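Putative metal resistance protein (Proteus mirabilis, PDB 6C29) primes the disulfide isomerase ScsC through its periplasmic tandem immunoglobulin-fold region, and is probably a protein-disulfide reductase. Local coordinates at residues Tyr45-Gly50 and Ser228-Asp233. Numbering follows the deposited sequence.
Sequences YWRSPG and SFVVTD
The indole of W46 carries the R47 chain on one face, where R47 CG covers the middle of the ring system 3.9 Å above its plane, and meets V230 with its six-membered ring, W46 CZ2 lying 3.8 Å from V230 CG2, a methyl that approaches obliquely. The guanidinium of R47 in turn has W46 CZ2 on one face, 3.2 Å above its plane and nearer the margin of the group, while V230 CG2 stands obliquely to it, 4.2 Å from R47 NH2. One methyl thus packs against W46 and lies more loosely beside R47. The R47 torsions fit this course: chi1 of 64° folds CG back over the indole, and the straight chain from there to NE delivers the guanidinium next to the strand.

No hydrogen bond joins the two segments directly. R47 NH2 and S228 OG are 3.8 Å apart, too far for one, but D186 OD2 serves both, in a salt bridge with R47 and a hydrogen bond with S228. S48 OG binds D186 OD1, so both carboxylate oxygens are engaged. The Q239 amide hydrogen-bonds R47 NH2 through OE1 and S228 OG through NE2. The contact buries 129 Å² and joins the loop after strand 43-45, in the DsbD N-terminal-like domain, to strand 226-233 of the second domain: one part of the interface between the two immunoglobulin-fold domains.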
ATOM      1  N   TYR A  45       0.678  -2.980  -7.275  1.00 11.28           N
ATOM      2  CA  TYR A  45       0.605  -3.714  -6.023  1.00 11.16           C
ATOM      3  C   TYR A  45       0.713  -2.852  -4.792  1.00  9.97           C
ATOM      4  O   TYR A  45       1.269  -1.771  -4.793  1.00 11.14           O
ATOM      5  CB  TYR A  45       1.721  -4.719  -5.977  1.00 11.97           C
ATOM      6  CG  TYR A  45       1.707  -5.815  -7.006  1.00 13.53           C
ATOM      7  CD1 TYR A  45       1.069  -7.017  -6.756  1.00 13.93           C
ATOM      8  CD2 TYR A  45       2.385  -5.662  -8.196  1.00 16.63           C
ATOM      9  CE1 TYR A  45       1.100  -8.061  -7.684  1.00 16.90           C
ATOM     10  CE2 TYR A  45       2.432  -6.683  -9.117  1.00 18.03           C
ATOM     11  CZ  TYR A  45       1.788  -7.886  -8.847  1.00 18.44           C
ATOM     12  OH  TYR A  45       1.841  -8.905  -9.761  1.00 19.46           O
ATOM     13  N   TRP A  46       0.176  -3.400  -3.717  1.00 10.69           N
ATOM     14  CA  TRP A  46       0.300  -2.835  -2.389  1.00  9.81           C
ATOM     15  C   TRP A  46       1.636  -3.219  -1.779  1.00 11.96           C
ATOM     16  O   TRP A  46       2.397  -3.986  -2.371  1.00 13.64           O
ATOM     17  CB  TRP A  46      -0.865  -3.349  -1.551  1.00 10.98           C
ATOM     18  CG  TRP A  46      -1.116  -2.735  -0.201  1.00 10.81           C
ATOM     19  CD1 TRP A  46      -1.151  -1.421   0.109  1.00 10.90           C
ATOM     20  CD2 TRP A  46      -1.433  -3.441   1.006  1.00 10.29           C
ATOM     21  NE1 TRP A  46      -1.452  -1.249   1.441  1.00 10.19           N
ATOM     22  CE2 TRP A  46      -1.638  -2.477   2.007  1.00 10.27           C
ATOM     23  CE3 TRP A  46      -1.561  -4.795   1.340  1.00 11.07           C
ATOM     24  CZ2 TRP A  46      -1.953  -2.798   3.309  1.00 10.69           C
ATOM     25  CZ3 TRP A  46      -1.893  -5.113   2.665  1.00 12.55           C
ATOM     26  CH2 TRP A  46      -2.095  -4.110   3.616  1.00 12.78           C
ATOM     27  N   ARG A  47       1.890  -2.741  -0.571  1.00 13.21           N
ATOM     28  CA  ARG A  47       3.164  -3.059   0.086  1.00 15.72           C
ATOM     29  C   ARG A  47       3.335  -4.551   0.359  1.00 17.04           C
ATOM     30  O   ARG A  47       4.467  -5.041   0.426  1.00 20.57           O
ATOM     31  CB  ARG A  47       3.291  -2.278   1.391  1.00 18.19           C
ATOM     32  CG  ARG A  47       2.277  -2.639   2.425  1.00 20.13           C
ATOM     33  CD  ARG A  47       2.426  -1.774   3.668  1.00 19.74           C
ATOM     34  NE  ARG A  47       1.436  -2.220   4.625  1.00 16.01           N
ATOM     35  CZ  ARG A  47       0.592  -1.440   5.280  1.00 15.22           C
ATOM     36  NH1 ARG A  47       0.645  -0.098   5.141  1.00 16.27           N
ATOM     37  NH2 ARG A  47      -0.295  -1.984   6.086  1.00 15.51           N
ATOM     38  N   SER A  48       2.226  -5.261   0.561  1.00 15.09           N
ATOM     39  CA  SER A  48       2.173  -6.722   0.656  1.00 16.75           C
ATOM     40  C   SER A  48       1.392  -7.227  -0.546  1.00 16.99           C
ATOM     41  O   SER A  48       0.179  -7.239  -0.554  1.00 16.61           O
ATOM     42  CB  SER A  48       1.508  -7.172   1.952  1.00 18.55           C
ATOM     43  OG  SER A  48       2.342  -6.820   3.059  1.00 18.75           O
ATOM     44  N   PRO A  49       2.092  -7.603  -1.597  1.00 16.58           N
ATOM     45  CA  PRO A  49       1.425  -7.806  -2.878  1.00 18.00           C
ATOM     46  C   PRO A  49       0.651  -9.096  -2.979  1.00 21.99           C
ATOM     47  O   PRO A  49      -0.226  -9.204  -3.845  1.00 23.01           O
ATOM     48  CB  PRO A  49       2.590  -7.811  -3.855  1.00 19.54           C
ATOM     49  CG  PRO A  49       3.738  -8.302  -3.064  1.00 25.86           C
ATOM     50  CD  PRO A  49       3.553  -7.757  -1.688  1.00 20.61           C
ATOM     51  N   GLY A  50       0.979 -10.050  -2.114  1.00 22.69           N
ATOM     52  CA  GLY A  50       0.501 -11.408  -2.235  1.00 28.35           C
ATOM     53  C   GLY A  50       1.522 -12.233  -3.013  1.00 36.04           C
ATOM     54  O   GLY A  50       2.510 -11.713  -3.560  1.00 34.13           O
ATOM     55  N   SER A 228      -0.405  -6.987  11.254  1.00 13.75           N
ATOM     56  CA  SER A 228      -0.590  -5.700  10.578  1.00 12.43           C
ATOM     57  C   SER A 228      -1.596  -5.922   9.478  1.00 11.35           C
ATOM     58  O   SER A 228      -1.470  -6.875   8.673  1.00 12.91           O
ATOM     59  CB  SER A 228       0.738  -5.198  10.001  1.00 15.85           C
ATOM     60  OG  SER A 228       0.562  -4.062   9.161  1.00 17.85           O
ATOM     61  N   PHE A 229      -2.621  -5.067   9.433  1.00 10.93           N
ATOM     62  CA  PHE A 229      -3.639  -5.175   8.414  1.00 10.43           C
ATOM     63  C   PHE A 229      -4.393  -3.865   8.313  1.00 10.61           C
ATOM     64  O   PHE A 229      -4.329  -3.021   9.198  1.00 10.37           O
ATOM     65  CB  PHE A 229      -4.585  -6.365   8.684  1.00 10.75           C
ATOM     66  CG  PHE A 229      -5.356  -6.279   9.960  1.00 12.44           C
ATOM     67  CD1 PHE A 229      -6.578  -5.648  10.023  1.00 12.55           C
ATOM     68  CD2 PHE A 229      -4.872  -6.902  11.088  1.00 14.55           C
ATOM     69  CE1 PHE A 229      -7.302  -5.611  11.207  1.00 14.39           C
ATOM     70  CE2 PHE A 229      -5.601  -6.884  12.281  1.00 13.65           C
ATOM     71  CZ  PHE A 229      -6.806  -6.245  12.334  1.00 13.68           C
ATOM     72  N   VAL A 230      -5.093  -3.734   7.203  1.00  8.69           N
ATOM     73  CA  VAL A 230      -6.044  -2.681   6.973  1.00  8.36           C
ATOM     74  C   VAL A 230      -7.427  -3.309   6.941  1.00  9.50           C
ATOM     75  O   VAL A 230      -7.654  -4.298   6.263  1.00 10.30           O
ATOM     76  CB  VAL A 230      -5.733  -1.948   5.666  1.00  9.48           C
ATOM     77  CG1 VAL A 230      -6.880  -0.993   5.275  1.00 11.11           C
ATOM     78  CG2 VAL A 230      -4.371  -1.243   5.782  1.00 11.27           C
ATOM     79  N   VAL A 231      -8.367  -2.744   7.693  1.00  8.55           N
ATOM     80  CA  VAL A 231      -9.756  -3.127   7.627  1.00  8.60           C
ATOM     81  C   VAL A 231     -10.554  -1.915   7.182  1.00  9.29           C
ATOM     82  O   VAL A 231     -10.272  -0.789   7.603  1.00 10.54           O
ATOM     83  CB  VAL A 231     -10.243  -3.679   8.994  1.00 12.89           C
ATOM     84  CG1 VAL A 231      -9.973  -2.701  10.155  1.00 14.68           C
ATOM     85  CG2 VAL A 231     -11.709  -4.041   8.945  1.00 12.78           C
ATOM     86  N   THR A 232     -11.506  -2.142   6.282  1.00 10.10           N
ATOM     87  CA  THR A 232     -12.331  -1.086   5.735  1.00 11.23           C
ATOM     88  C   THR A 232     -13.794  -1.422   5.912  1.00 11.66           C
ATOM     89  O   THR A 232     -14.164  -2.598   5.922  1.00 12.09           O
ATOM     90  CB  THR A 232     -12.048  -0.854   4.253  1.00 12.15           C
ATOM     91  OG1 THR A 232     -12.464  -1.990   3.492  1.00 12.95           O
ATOM     92  CG2 THR A 232     -10.552  -0.580   4.011  1.00 12.00           C
ATOM     93  N   ASP A 233     -14.624  -0.395   6.031  1.00 10.29           N
ATOM     94  CA  ASP A 233     -16.077  -0.516   5.976  1.00 10.58           C
ATOM     95  C   ASP A 233     -16.626   0.911   5.839  1.00 11.48           C
ATOM     96  O   ASP A 233     -16.054   1.839   6.400  1.00 11.51           O
ATOM     97  CB  ASP A 233     -16.639  -1.215   7.208  1.00 12.30           C
ATOM     98  CG  ASP A 233     -18.017  -1.766   6.981  1.00 15.76           C
ATOM     99  OD1 ASP A 233     -18.479  -1.836   5.828  1.00 14.57           O
ATOM    100  OD2 ASP A 233     -18.624  -2.163   7.980  1.00 16.65           O
TER